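Local coordinates for protein transcriptional regulator (Thermus thermophilus, PDB 2H0A) that probably acts as a CcpA-like transcriptional repressor, with a periplasmic-binding-protein-like fold that would be expected to sense a small effector, at residues A[214-219]-A[229-234]; A[94-99]-A[260-265]; A[11-16]-A[61-66]; A[119-124]-A[186-191]. All blocks are in the same frame, centred on the assembly; numbering follows the deposited sequence.

Contact 1 of 4, residues A[214-219]-A[229-234]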
loop_
_atom_site.group_PDB
_atom_site.type_symbol
_atom_site.label_atom_id
_atom_site.label_comp_id
_atom_site.label_asym_id
_atom_site.label_seq_id
_atom_site.Cartn_x
_atom_site.Cartn_y
_atom_site.Cartn_z
ATOM N N GLY A 214 0.800 -11.528 16.520
ATOM C CA GLY A 214 0.174 -11.013 15.315
ATOM C C GLY A 214 -1.202 -11.619 15.077
ATOM O O GLY A 214 -1.735 -12.331 15.919
ATOM N N PHE A 215 -1.777 -11.321 13.918
ATOM C CA PHE A 215 -3.089 -11.820 13.523
ATOM C C PHE A 215 -2.869 -12.176 12.055
ATOM O O PHE A 215 -2.047 -11.564 11.401
ATOM C CB PHE A 215 -4.160 -10.783 13.844
ATOM C CG PHE A 215 -5.535 -11.348 13.937
ATOM C CD1 PHE A 215 -6.199 -11.795 12.799
ATOM C CD2 PHE A 215 -6.167 -11.452 15.174
ATOM C CE1 PHE A 215 -7.481 -12.340 12.894
ATOM C CE2 PHE A 215 -7.449 -11.998 15.281
ATOM C CZ PHE A 215 -8.107 -12.442 14.138
ATOM N N ASP A 216 -3.604 -13.171 11.568
ATOM C CA ASP A 216 -3.530 -13.667 10.188
ATOM C C ASP A 216 -2.728 -14.916 9.827
ATOM O O ASP A 216 -2.791 -15.392 8.706
ATOM C CB ASP A 216 -2.728 -12.735 9.269
ATOM C CG ASP A 216 -3.553 -11.572 8.723
ATOM O OD1 ASP A 216 -4.807 -11.609 8.745
ATOM O OD2 ASP A 216 -2.932 -10.605 8.238
ATOM N N GLY A 217 -1.969 -15.445 10.777
ATOM C CA GLY A 217 -1.216 -16.652 10.500
ATOM C C GLY A 217 -0.545 -16.832 9.145
ATOM O O GLY A 217 -0.518 -17.939 8.594
ATOM N N HIS A 218 -0.074 -15.737 8.559
ATOM C CA HIS A 218 0.579 -15.795 7.258
ATOM C C HIS A 218 1.777 -16.725 7.208
ATOM O O HIS A 218 2.440 -16.953 8.216
ATOM C CB HIS A 218 1.038 -14.406 6.813
ATOM C CG HIS A 218 -0.079 -13.507 6.406
ATOM N ND1 HIS A 218 -1.192 -13.963 5.735
ATOM C CD2 HIS A 218 -0.249 -12.174 6.557
ATOM C CE1 HIS A 218 -2.003 -12.949 5.492
ATOM N NE2 HIS A 218 -1.453 -11.853 5.980
ATOM N N PRO A 219 2.069 -17.277 6.022
ATOM C CA PRO A 219 3.205 -18.185 5.862
ATOM C C PRO A 219 4.519 -17.586 6.374
ATOM O O PRO A 219 5.300 -18.258 7.036
ATOM C CB PRO A 219 3.232 -18.431 4.357
ATOM C CG PRO A 219 1.782 -18.388 3.999
ATOM C CD PRO A 219 1.285 -17.194 4.777
ATOM N N ILE A 229 -2.519 -15.242 15.754
ATOM C CA ILE A 229 -3.869 -15.792 15.767
ATOM C C ILE A 229 -4.053 -16.122 14.284
ATOM O O ILE A 229 -4.321 -15.236 13.466
ATOM C CB ILE A 229 -4.927 -14.727 16.182
ATOM C CG1 ILE A 229 -4.618 -14.191 17.578
ATOM C CG2 ILE A 229 -6.326 -15.332 16.138
ATOM C CD1 ILE A 229 -4.678 -15.251 18.638
ATOM N N ALA A 230 -3.900 -17.396 13.944
ATOM C CA ALA A 230 -3.993 -17.833 12.552
ATOM C C ALA A 230 -5.379 -17.989 11.934
ATOM O O ALA A 230 -6.269 -18.601 12.519
ATOM C CB ALA A 230 -3.202 -19.138 12.372
ATOM N N GLN A 231 -5.529 -17.426 10.737
ATOM C CA GLN A 231 -6.756 -17.505 9.959
ATOM C C GLN A 231 -6.557 -18.553 8.861
ATOM O O GLN A 231 -5.487 -18.628 8.270
ATOM C CB GLN A 231 -7.056 -16.191 9.255
ATOM C CG GLN A 231 -7.366 -15.004 10.118
ATOM C CD GLN A 231 -7.897 -13.854 9.276
ATOM O OE1 GLN A 231 -9.015 -13.917 8.758
ATOM N NE2 GLN A 231 -7.091 -12.809 9.116
ATOM N N PRO A 232 -7.584 -19.380 8.588
ATOM C CA PRO A 232 -7.510 -20.420 7.547
ATOM C C PRO A 232 -7.972 -19.805 6.233
ATOM O O PRO A 232 -8.979 -20.220 5.660
ATOM C CB PRO A 232 -8.482 -21.472 8.058
ATOM C CG PRO A 232 -9.565 -20.609 8.704
ATOM C CD PRO A 232 -8.776 -19.568 9.446
ATOM N N VAL A 233 -7.225 -18.808 5.773
ATOM C CA VAL A 233 -7.552 -18.053 4.561
ATOM C C VAL A 233 -7.722 -18.855 3.272
ATOM O O VAL A 233 -8.637 -18.594 2.498
ATOM C CB VAL A 233 -6.518 -16.925 4.343
ATOM C CG1 VAL A 233 -6.980 -15.994 3.249
ATOM C CG2 VAL A 233 -6.325 -16.150 5.635
ATOM N N GLU A 234 -6.853 -19.825 3.033
ATOM C CA GLU A 234 -6.978 -20.642 1.834
ATOM C C GLU A 234 -8.275 -21.436 1.909
ATOM O O GLU A 234 -9.070 -21.435 0.965
ATOM C CB GLU A 234 -5.784 -21.593 1.698
ATOM C CG GLU A 234 -4.442 -20.886 1.638
ATOM C CD GLU A 234 -3.891 -20.548 3.012
ATOM O OE1 GLU A 234 -4.681 -20.152 3.896
ATOM O OE2 GLU A 234 -2.660 -20.666 3.208
#

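Contact 2 of 4, residues A[94-99]-A[260-265]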
loop_
_atom_site.group_PDB
_atom_site.type_symbol
_atom_site.label_atom_id
_atom_site.label_comp_id
_atom_site.label_asym_id
_atom_site.label_seq_id
_atom_site.Cartn_x
_atom_site.Cartn_y
_atom_site.Cartn_z
ATOM N N VAL A 94 -18.910 -16.803 3.366
ATOM C CA VAL A 94 -17.967 -17.518 4.203
ATOM C C VAL A 94 -17.284 -16.370 4.954
ATOM O O VAL A 94 -17.072 -15.293 4.398
ATOM C CB VAL A 94 -16.969 -18.364 3.355
ATOM C CG1 VAL A 94 -17.348 -18.291 1.904
ATOM C CG2 VAL A 94 -15.530 -17.922 3.589
ATOM N N TYR A 95 -16.986 -16.573 6.230
ATOM C CA TYR A 95 -16.358 -15.521 7.021
ATOM C C TYR A 95 -15.720 -16.105 8.265
ATOM O O TYR A 95 -15.977 -17.250 8.620
ATOM C CB TYR A 95 -17.391 -14.474 7.438
ATOM C CG TYR A 95 -18.500 -15.052 8.279
ATOM C CD1 TYR A 95 -19.545 -15.772 7.688
ATOM C CD2 TYR A 95 -18.481 -14.933 9.668
ATOM C CE1 TYR A 95 -20.538 -16.359 8.462
ATOM C CE2 TYR A 95 -19.471 -15.523 10.452
ATOM C CZ TYR A 95 -20.497 -16.237 9.843
ATOM O OH TYR A 95 -21.463 -16.851 10.607
ATOM N N LEU A 96 -14.897 -15.296 8.927
ATOM C CA LEU A 96 -14.204 -15.713 10.135
ATOM C C LEU A 96 -14.779 -15.053 11.376
ATOM O O LEU A 96 -15.276 -13.934 11.314
ATOM C CB LEU A 96 -12.726 -15.343 10.045
ATOM C CG LEU A 96 -11.873 -15.959 11.152
ATOM C CD1 LEU A 96 -11.242 -17.221 10.609
ATOM C CD2 LEU A 96 -10.807 -14.997 11.615
ATOM N N ASP A 97 -14.705 -15.749 12.504
ATOM C CA ASP A 97 -15.178 -15.193 13.769
ATOM C C ASP A 97 -14.012 -14.371 14.330
ATOM O O ASP A 97 -13.236 -14.858 15.156
ATOM C CB ASP A 97 -15.531 -16.309 14.755
ATOM C CG ASP A 97 -16.228 -15.789 16.004
ATOM O OD1 ASP A 97 -15.795 -14.761 16.565
ATOM O OD2 ASP A 97 -17.212 -16.419 16.435
ATOM N N ASN A 98 -13.886 -13.130 13.869
ATOM C CA ASN A 98 -12.812 -12.251 14.316
ATOM C C ASN A 98 -12.889 -11.820 15.770
ATOM O O ASN A 98 -11.862 -11.512 16.365
ATOM C CB ASN A 98 -12.744 -11.012 13.422
ATOM C CG ASN A 98 -11.910 -11.243 12.176
ATOM O OD1 ASN A 98 -10.676 -11.254 12.232
ATOM N ND2 ASN A 98 -12.579 -11.446 11.046
ATOM N N ARG A 99 -14.093 -11.784 16.340
ATOM C CA ARG A 99 -14.251 -11.388 17.741
ATOM C C ARG A 99 -13.552 -12.457 18.565
ATOM O O ARG A 99 -12.826 -12.161 19.514
ATOM C CB ARG A 99 -15.724 -11.307 18.132
ATOM C CG ARG A 99 -15.974 -10.408 19.327
ATOM C CD ARG A 99 -17.318 -10.681 19.960
ATOM N NE ARG A 99 -17.702 -9.632 20.903
ATOM C CZ ARG A 99 -18.100 -8.412 20.547
ATOM N NH1 ARG A 99 -18.171 -8.074 19.260
ATOM N NH2 ARG A 99 -18.429 -7.530 21.481
ATOM N N PHE A 260 -15.719 -19.645 9.923
ATOM C CA PHE A 260 -14.459 -20.274 10.279
ATOM C C PHE A 260 -13.978 -19.732 11.621
ATOM O O PHE A 260 -14.446 -18.691 12.071
ATOM C CB PHE A 260 -13.410 -20.008 9.190
ATOM C CG PHE A 260 -13.589 -20.848 7.954
ATOM C CD1 PHE A 260 -14.681 -20.657 7.112
ATOM C CD2 PHE A 260 -12.666 -21.843 7.635
ATOM C CE1 PHE A 260 -14.849 -21.440 5.968
ATOM C CE2 PHE A 260 -12.825 -22.635 6.489
ATOM C CZ PHE A 260 -13.915 -22.432 5.657
ATOM N N GLU A 261 -13.059 -20.444 12.267
ATOM C CA GLU A 261 -12.529 -19.999 13.555
ATOM C C GLU A 261 -11.017 -19.893 13.507
ATOM O O GLU A 261 -10.344 -20.750 12.948
ATOM C CB GLU A 261 -12.905 -20.963 14.694
ATOM C CG GLU A 261 -14.396 -21.168 14.926
ATOM C CD GLU A 261 -14.689 -21.966 16.199
ATOM O OE1 GLU A 261 -13.968 -22.955 16.473
ATOM O OE2 GLU A 261 -15.651 -21.612 16.922
ATOM N N PRO A 262 -10.464 -18.830 14.097
ATOM C CA PRO A 262 -9.019 -18.618 14.126
ATOM C C PRO A 262 -8.430 -19.423 15.282
ATOM O O PRO A 262 -9.151 -19.822 16.194
ATOM C CB PRO A 262 -8.909 -17.119 14.339
ATOM C CG PRO A 262 -10.061 -16.855 15.255
ATOM C CD PRO A 262 -11.177 -17.662 14.639
ATOM N N VAL A 263 -7.129 -19.667 15.250
ATOM C CA VAL A 263 -6.511 -20.442 16.311
ATOM C C VAL A 263 -5.155 -19.865 16.678
ATOM O O VAL A 263 -4.412 -19.402 15.815
ATOM C CB VAL A 263 -6.341 -21.927 15.879
ATOM C CG1 VAL A 263 -5.391 -22.015 14.693
ATOM C CG2 VAL A 263 -5.827 -22.763 17.038
ATOM N N LEU A 264 -4.836 -19.899 17.964
ATOM C CA LEU A 264 -3.563 -19.382 18.438
ATOM C C LEU A 264 -2.449 -20.347 18.085
ATOM O O LEU A 264 -2.577 -21.557 18.274
ATOM C CB LEU A 264 -3.593 -19.211 19.958
ATOM C CG LEU A 264 -2.572 -18.316 20.684
ATOM C CD1 LEU A 264 -2.380 -18.852 22.097
ATOM C CD2 LEU A 264 -1.244 -18.289 19.976
ATOM N N VAL A 265 -1.354 -19.815 17.565
ATOM C CA VAL A 265 -0.201 -20.638 17.244
ATOM C C VAL A 265 0.966 -19.960 17.953
ATOM O O VAL A 265 1.349 -18.854 17.588
ATOM C CB VAL A 265 0.059 -20.698 15.718
ATOM C CG1 VAL A 265 1.215 -21.661 15.417
ATOM C CG2 VAL A 265 -1.212 -21.130 14.991
#

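Contact 3 of 4, residues A[11-16]-A[61-66]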
loop_
_atom_site.group_PDB
_atom_site.type_symbol
_atom_site.label_atom_id
_atom_site.label_comp_id
_atom_site.label_asym_id
_atom_site.label_seq_id
_atom_site.Cartn_x
_atom_site.Cartn_y
_atom_site.Cartn_z
ATOM N N THR A 11 -2.636 -7.799 -0.885
ATOM C CA THR A 11 -1.924 -8.127 0.345
ATOM C C THR A 11 -1.759 -9.639 0.382
ATOM O O THR A 11 -2.320 -10.340 -0.455
ATOM C CB THR A 11 -2.729 -7.687 1.570
ATOM O OG1 THR A 11 -4.078 -8.152 1.442
ATOM C CG2 THR A 11 -2.731 -6.176 1.686
ATOM N N GLU A 12 -0.993 -10.149 1.339
ATOM C CA GLU A 12 -0.784 -11.589 1.433
ATOM C C GLU A 12 -2.100 -12.319 1.716
ATOM O O GLU A 12 -2.259 -13.490 1.380
ATOM C CB GLU A 12 0.237 -11.903 2.529
ATOM C CG GLU A 12 0.401 -13.386 2.823
ATOM C CD GLU A 12 1.099 -14.143 1.708
ATOM O OE1 GLU A 12 0.947 -13.751 0.532
ATOM O OE2 GLU A 12 1.790 -15.143 2.008
ATOM N N PHE A 13 -3.045 -11.606 2.324
ATOM C CA PHE A 13 -4.342 -12.171 2.668
ATOM C C PHE A 13 -5.120 -12.536 1.420
ATOM O O PHE A 13 -5.890 -13.500 1.408
ATOM C CB PHE A 13 -5.146 -11.168 3.497
ATOM C CG PHE A 13 -6.534 -11.639 3.857
ATOM C CD1 PHE A 13 -6.729 -12.588 4.853
ATOM C CD2 PHE A 13 -7.651 -11.119 3.204
ATOM C CE1 PHE A 13 -8.017 -13.006 5.194
ATOM C CE2 PHE A 13 -8.939 -11.535 3.546
ATOM C CZ PHE A 13 -9.118 -12.479 4.540
ATOM N N TYR A 14 -4.927 -11.761 0.363
ATOM C CA TYR A 14 -5.628 -12.033 -0.872
ATOM C C TYR A 14 -4.869 -13.045 -1.700
ATOM O O TYR A 14 -5.465 -13.774 -2.486
ATOM C CB TYR A 14 -5.867 -10.729 -1.629
ATOM C CG TYR A 14 -6.767 -9.820 -0.834
ATOM C CD1 TYR A 14 -8.131 -10.095 -0.715
ATOM C CD2 TYR A 14 -6.236 -8.782 -0.072
ATOM C CE1 TYR A 14 -8.938 -9.371 0.154
ATOM C CE2 TYR A 14 -7.032 -8.050 0.802
ATOM C CZ TYR A 14 -8.383 -8.353 0.916
ATOM O OH TYR A 14 -9.157 -7.662 1.824
ATOM N N ARG A 15 -3.558 -13.119 -1.518
ATOM C CA ARG A 15 -2.807 -14.100 -2.282
ATOM C C ARG A 15 -3.273 -15.464 -1.803
ATOM O O ARG A 15 -3.625 -16.325 -2.609
ATOM C CB ARG A 15 -1.297 -13.970 -2.056
ATOM C CG ARG A 15 -0.494 -14.927 -2.933
ATOM C CD ARG A 15 0.958 -15.082 -2.498
ATOM N NE ARG A 15 1.093 -15.816 -1.241
ATOM C CZ ARG A 15 0.719 -17.080 -1.064
ATOM N NH1 ARG A 15 0.182 -17.769 -2.060
ATOM N NH2 ARG A 15 0.872 -17.653 0.119
ATOM N N ARG A 16 -3.288 -15.647 -0.484
ATOM C CA ARG A 16 -3.707 -16.912 0.122
ATOM C C ARG A 16 -5.160 -17.239 -0.178
ATOM O O ARG A 16 -5.515 -18.402 -0.343
ATOM C CB ARG A 16 -3.525 -16.870 1.638
ATOM C CG ARG A 16 -2.111 -16.585 2.096
ATOM C CD ARG A 16 -2.101 -16.326 3.591
ATOM N NE ARG A 16 -2.575 -17.488 4.335
ATOM C CZ ARG A 16 -2.913 -17.474 5.620
ATOM N NH1 ARG A 16 -2.829 -16.350 6.320
ATOM N NH2 ARG A 16 -3.340 -18.586 6.199
ATOM N N LEU A 61 -16.931 -12.361 -4.271
ATOM C CA LEU A 61 -16.586 -11.043 -3.747
ATOM C C LEU A 61 -15.796 -11.152 -2.451
ATOM O O LEU A 61 -16.239 -11.795 -1.506
ATOM C CB LEU A 61 -17.852 -10.229 -3.499
ATOM C CG LEU A 61 -17.790 -8.751 -3.894
ATOM C CD1 LEU A 61 -19.027 -8.042 -3.359
ATOM C CD2 LEU A 61 -16.522 -8.096 -3.347
ATOM N N ALA A 62 -14.636 -10.502 -2.401
ATOM C CA ALA A 62 -13.780 -10.566 -1.219
ATOM C C ALA A 62 -13.735 -9.326 -0.316
ATOM O O ALA A 62 -13.700 -8.188 -0.784
ATOM C CB ALA A 62 -12.363 -10.946 -1.644
ATOM N N SER A 63 -13.738 -9.592 0.989
ATOM C CA SER A 63 -13.652 -8.593 2.057
ATOM C C SER A 63 -14.610 -7.417 2.066
ATOM O O SER A 63 -14.916 -6.897 3.129
ATOM C CB SER A 63 -12.227 -8.058 2.136
ATOM O OG SER A 63 -11.308 -9.115 2.335
ATOM N N TYR A 64 -15.088 -6.983 0.906
ATOM C CA TYR A 64 -16.001 -5.840 0.872
ATOM C C TYR A 64 -17.393 -6.191 0.390
ATOM O O TYR A 64 -17.566 -6.830 -0.646
ATOM C CB TYR A 64 -15.380 -4.718 0.048
ATOM C CG TYR A 64 -14.066 -4.289 0.647
ATOM C CD1 TYR A 64 -12.892 -5.004 0.402
ATOM C CD2 TYR A 64 -14.010 -3.219 1.537
ATOM C CE1 TYR A 64 -11.690 -4.663 1.037
ATOM C CE2 TYR A 64 -12.825 -2.871 2.177
ATOM C CZ TYR A 64 -11.667 -3.594 1.926
ATOM O OH TYR A 64 -10.497 -3.257 2.576
ATOM N N ASP A 65 -18.388 -5.744 1.148
ATOM C CA ASP A 65 -19.772 -6.090 0.869
ATOM C C ASP A 65 -20.623 -5.466 -0.237
ATOM O O ASP A 65 -20.440 -5.755 -1.417
ATOM C CB ASP A 65 -20.572 -6.049 2.181
ATOM C CG ASP A 65 -22.023 -6.458 1.989
ATOM O OD1 ASP A 65 -22.295 -7.283 1.089
ATOM O OD2 ASP A 65 -22.887 -5.956 2.735
ATOM N N LEU A 66 -21.577 -4.634 0.163
ATOM C CA LEU A 66 -22.536 -4.041 -0.761
ATOM C C LEU A 66 -22.195 -2.749 -1.486
ATOM O O LEU A 66 -21.077 -2.243 -1.426
ATOM C CB LEU A 66 -23.893 -3.887 -0.043
ATOM C CG LEU A 66 -23.961 -3.069 1.259
ATOM C CD1 LEU A 66 -24.238 -1.607 0.919
ATOM C CD2 LEU A 66 -25.064 -3.606 2.175
#

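Contact 4 of 4, residues A[119-124]-A[186-191]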
loop_
_atom_site.group_PDB
_atom_site.type_symbol
_atom_site.label_atom_id
_atom_site.label_comp_id
_atom_site.label_asym_id
_atom_site.label_seq_id
_atom_site.Cartn_x
_atom_site.Cartn_y
_atom_site.Cartn_z
ATOM N N ILE A 119 -2.198 -2.781 18.717
ATOM C CA ILE A 119 -2.057 -1.971 17.520
ATOM C C ILE A 119 -3.319 -2.173 16.687
ATOM O O ILE A 119 -3.707 -3.305 16.391
ATOM C CB ILE A 119 -0.807 -2.381 16.689
ATOM C CG1 ILE A 119 0.443 -2.344 17.572
ATOM C CG2 ILE A 119 -0.618 -1.422 15.518
ATOM C CD1 ILE A 119 1.714 -2.700 16.859
ATOM N N ALA A 120 -3.965 -1.065 16.335
ATOM C CA ALA A 120 -5.183 -1.100 15.543
ATOM C C ALA A 120 -4.918 -0.545 14.150
ATOM O O ALA A 120 -4.417 0.571 13.996
ATOM C CB ALA A 120 -6.268 -0.292 16.236
ATOM N N VAL A 121 -5.249 -1.334 13.136
ATOM C CA VAL A 121 -5.043 -0.918 11.755
ATOM C C VAL A 121 -6.177 -0.012 11.283
ATOM O O VAL A 121 -7.356 -0.356 11.398
ATOM C CB VAL A 121 -4.937 -2.134 10.826
ATOM C CG1 VAL A 121 -4.702 -1.678 9.398
ATOM C CG2 VAL A 121 -3.807 -3.040 11.296
ATOM N N GLU A 122 -5.800 1.147 10.750
ATOM C CA GLU A 122 -6.753 2.143 10.278
ATOM C C GLU A 122 -6.562 2.468 8.797
ATOM O O GLU A 122 -5.806 3.374 8.442
ATOM C CB GLU A 122 -6.594 3.422 11.110
ATOM C CG GLU A 122 -7.593 4.534 10.809
ATOM C CD GLU A 122 -8.987 4.228 11.321
ATOM O OE1 GLU A 122 -9.135 3.977 12.537
ATOM O OE2 GLU A 122 -9.935 4.244 10.507
ATOM N N GLU A 123 -7.242 1.721 7.933
ATOM C CA GLU A 123 -7.161 1.960 6.495
ATOM C C GLU A 123 -8.449 2.617 6.013
ATOM O O GLU A 123 -9.545 2.104 6.256
ATOM C CB GLU A 123 -6.940 0.651 5.737
ATOM C CG GLU A 123 -5.535 0.090 5.858
ATOM C CD GLU A 123 -4.470 1.101 5.479
ATOM O OE1 GLU A 123 -4.744 1.965 4.619
ATOM O OE2 GLU A 123 -3.353 1.021 6.035
ATOM N N GLU A 124 -8.302 3.752 5.331
ATOM C CA GLU A 124 -9.435 4.516 4.810
ATOM C C GLU A 124 -10.598 3.651 4.312
ATOM O O GLU A 124 -11.757 3.948 4.600
ATOM C CB GLU A 124 -8.951 5.463 3.702
ATOM C CG GLU A 124 -10.047 6.266 3.024
ATOM C CD GLU A 124 -10.714 5.503 1.900
ATOM O OE1 GLU A 124 -10.013 5.138 0.930
ATOM O OE2 GLU A 124 -11.938 5.270 1.987
ATOM N N ALA A 186 -0.135 -6.955 17.794
ATOM C CA ALA A 186 0.008 -6.258 16.518
ATOM C C ALA A 186 -1.299 -6.066 15.789
ATOM O O ALA A 186 -1.542 -5.000 15.231
ATOM C CB ALA A 186 0.982 -6.992 15.624
ATOM N N GLY A 187 -2.144 -7.089 15.782
ATOM C CA GLY A 187 -3.412 -6.964 15.089
ATOM C C GLY A 187 -3.339 -7.482 13.669
ATOM O O GLY A 187 -4.359 -7.830 13.087
ATOM N N ALA A 188 -2.131 -7.510 13.113
ATOM C CA ALA A 188 -1.873 -8.010 11.761
ATOM C C ALA A 188 -0.417 -8.479 11.716
ATOM O O ALA A 188 0.460 -7.869 12.337
ATOM C CB ALA A 188 -2.102 -6.919 10.739
ATOM N N ASP A 189 -0.151 -9.561 10.994
ATOM C CA ASP A 189 1.209 -10.071 10.935
ATOM C C ASP A 189 2.210 -9.089 10.327
ATOM O O ASP A 189 3.347 -8.990 10.785
ATOM C CB ASP A 189 1.246 -11.402 10.184
ATOM C CG ASP A 189 0.555 -12.521 10.949
ATOM O OD1 ASP A 189 0.439 -12.414 12.192
ATOM O OD2 ASP A 189 0.140 -13.515 10.313
ATOM N N GLN A 190 1.786 -8.355 9.304
ATOM C CA GLN A 190 2.658 -7.386 8.643
ATOM C C GLN A 190 3.194 -6.355 9.654
ATOM O O GLN A 190 4.384 -6.041 9.685
ATOM C CB GLN A 190 1.871 -6.693 7.521
ATOM C CG GLN A 190 2.720 -5.967 6.496
ATOM C CD GLN A 190 3.821 -6.835 5.928
ATOM O OE1 GLN A 190 5.000 -6.594 6.167
ATOM N NE2 GLN A 190 3.441 -7.855 5.174
ATOM N N VAL A 191 2.294 -5.845 10.485
ATOM C CA VAL A 191 2.628 -4.864 11.514
ATOM C C VAL A 191 3.513 -5.526 12.574
ATOM O O VAL A 191 4.479 -4.926 13.058
ATOM C CB VAL A 191 1.325 -4.325 12.154
ATOM C CG1 VAL A 191 1.629 -3.251 13.176
ATOM C CG2 VAL A 191 0.402 -3.792 11.055
#

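Contact 1 of 4, residues A[214-219]-A[229-234]
Gly-214 O opens the contact by accepting the backbone N-H of Ile-229 at 3.0 Å, in the parallel pairing of Phe-215 with Ile-229. One step on, Phe-215 sets its ring aslant over Ile-229. The ring carbon CG stands anti to the backbone N (chi1 -160°), which carries the ring over the neighbouring strand, where Ile-229 CB sits over one face, 4.0 Å from the ring centroid, in a CH-pi contact. The branch methyl Ile-229 CG2 approaches the rim atom Phe-215 CE2 at 3.6 Å. At the ring edge, close to its plane, lies the amide of Gln-231, with NE2 3.8 Å from Phe-215 CE1 and the two planes turned 64° apart. Asp-216 gives its backbone N to Ile-229 O at 2.9 Å, the last main-chain link between the strands. Its carboxylate runs beside the Gln-231 amide, its plane tilted 24° from that of the amide, and OD1 takes a weak, bent hydrogen bond from Gln-231 NE2. At Gly-217 the chain turns away with a positive phi, its CA packed 3.7 Å from Ala-230 CB. Strands 210-215 and 227-230 belong to a beta-alpha-beta unit whose connecting helix is 220-224. Ile-229 also rests on Leu-104 and Ala-105 of helix 99-109, Arg-137 adds a cation-pi contact to Phe-215, and Arg-16 of helix 12-25 reaches across to Asp-216 O, just past strand 210-215, and to Gln-231 O, between strand 227-230 and helix 233-248.

Contact 2 of 4, residues A[94-99]-A[260-265]
Leu-96 and Phe-260 cross at about a right angle on one face of the sheet, the leucine branch CD1 lying 3.8 Å from Phe-260 CB. With its CG anti to the backbone N (chi1 -170°), Leu-96 also sends its second branch to the proline two residues further on, CD2 reaching Pro-262 CB at 3.9 Å as the two side chains meet at a slant. The Phe-260 ring turns its edge to Tyr-95 O, while Val-94 CG2 lies near its CE1 at 4.3 Å. Beneath these side chains the backbones pair in parallel: Phe-260 N donates to Tyr-95 O at 2.7 Å, and Phe-260 O accepts from Asp-97 N at 3.0 Å. Both strands look like crossover segments of a type I periplasmic-binding-protein fold, in which chain links run between two lobes; strand 257-265 breaks after Phe-260 and continues beside strand 227-230, where Val-263 bonds to Ala-230. Pro-262 CD meets Asp-97 O at 3.5 Å, the carbonyl of the residue that leads toward helix 99-109. Asp-97 OD1 caps Leu-100 N of that helix, and its OD2 shares Arg-259 with the carboxylate of Glu-261.

Contact 3 of 4, residues A[11-16]-A[61-66]
Tyr-14 and Ser-63 meet at the carboxyl end of a parallel strand in a Rossmann-like lobe, where the first turn of helix 12-25 stands beside the chain leaving strand 58-62; in relatives with this fold, the effector cleft is lined by such strand ends. The tie between them is a hydrogen bond from Tyr-14 OH to Ser-63 OG, 2.6 Å long. The tyrosine ring reaches it with CG anti to the carbonyl carbon (chi1 -64°), and Ser-63 OG lies near the ring plane, at the edge. Ala-62 CB comes to the same ring's edge, 4.2 Å from Tyr-14 CE1. Phe-13 approaches the serine from its own edge, its CE2 3.6 Å from Ser-63 OG, and over one face of the Tyr-14 ring, toward the rim, stands Phe-13 CD2. The serine oxygen is therefore flanked by two aromatic edges. It has a second polar partner in Asp-85 OD2, so hydroxyl, serine and carboxylate form a short chain of hydrogen bonds that probably holds the rotation of Ser-63. Tyr-64 CE1 lies 4.0 Å from Tyr-14 OH, at the fringe of the group. Strand 58-62 runs between strands 2-6 and 81-84, with Ala-62 bonded to Leu-6 and Ser-63 to Val-84, while Phe-13 and Arg-16 lean against Val-233 of helix 233-248.

Contact 4 of 4, residues A[119-124]-A[186-191]
Ile-119 and Ala-186 bring the flat groups of this contact together, and these are peptide groups, since no ring takes part. Their carbonyl oxygens, Ile-119 O and Ala-186 O, stand 3.0 Å apart; both are acceptors, so no hydrogen bond joins them. Gly-187 CA is also close by, 3.9 Å from Ile-119 O. No polar bond crosses between the two segments, and what holds them is aliphatic contact. Ile-119 and Val-191 reach toward each other tip to tip, with the end methyl Ile-119 CD1 meeting Val-191 CG1 at 3.7 Å. The branch methyl Ile-119 CG2 touches the same valine carbon, also at 3.7 Å, so that Val-191 CG1 is met by both arms of the isoleucine. The extended form of Ile-119 beyond CB (chi2 -179°) carries CD1 out to the helix. Two residues along the strand, Val-121 points the same way and touches the segment with a single methyl: its CG2 lies 4.3 Å from Ala-188 CB and 4.3 Å from Val-191 CG2. Gly-187, with a positive phi of 94°, turns the chain from the end of strand 182-185 toward Ala-188, which holds the N-cap position of helix 189-200. This strand-turn-helix connection of a parallel alpha/beta sheet packs on the neighbouring parallel strand 116-121 through small and branched residues. Strand 182-185 lies between strands 116-121 and 210-215, with backbone bonds from Ile-119 to Phe-185 and from Ala-186 to Leu-213, while Val-195 further along helix 189-200 extends the cover over Ile-119, and Phe-134 of helix 133-147 touches Val-121.

How the contacts relate
Contacts 1, 3 and 4 are buried, whereas contact 2 is partly open to solvent. All four reach one mixed sheet, but in different ways. Contacts 1 and 2 pair neighbouring strands through backbone bonds and touch each other, Ala-230 N lying 2.8 Å from Val-263 O. Contacts 3 and 4 set the start of a helix against a strand end: contact 3 by a hydroxyl bond among aromatic rings, contact 4 mainly by aliphatic groups, with no hydrogen bond between its segments. Contact 1 touches all the others, receiving Arg-16 from 11-16 and Asp-189 from 186-191, while contacts 2, 3 and 4 do not touch one another, their centres being about 15 to 16 Å apart.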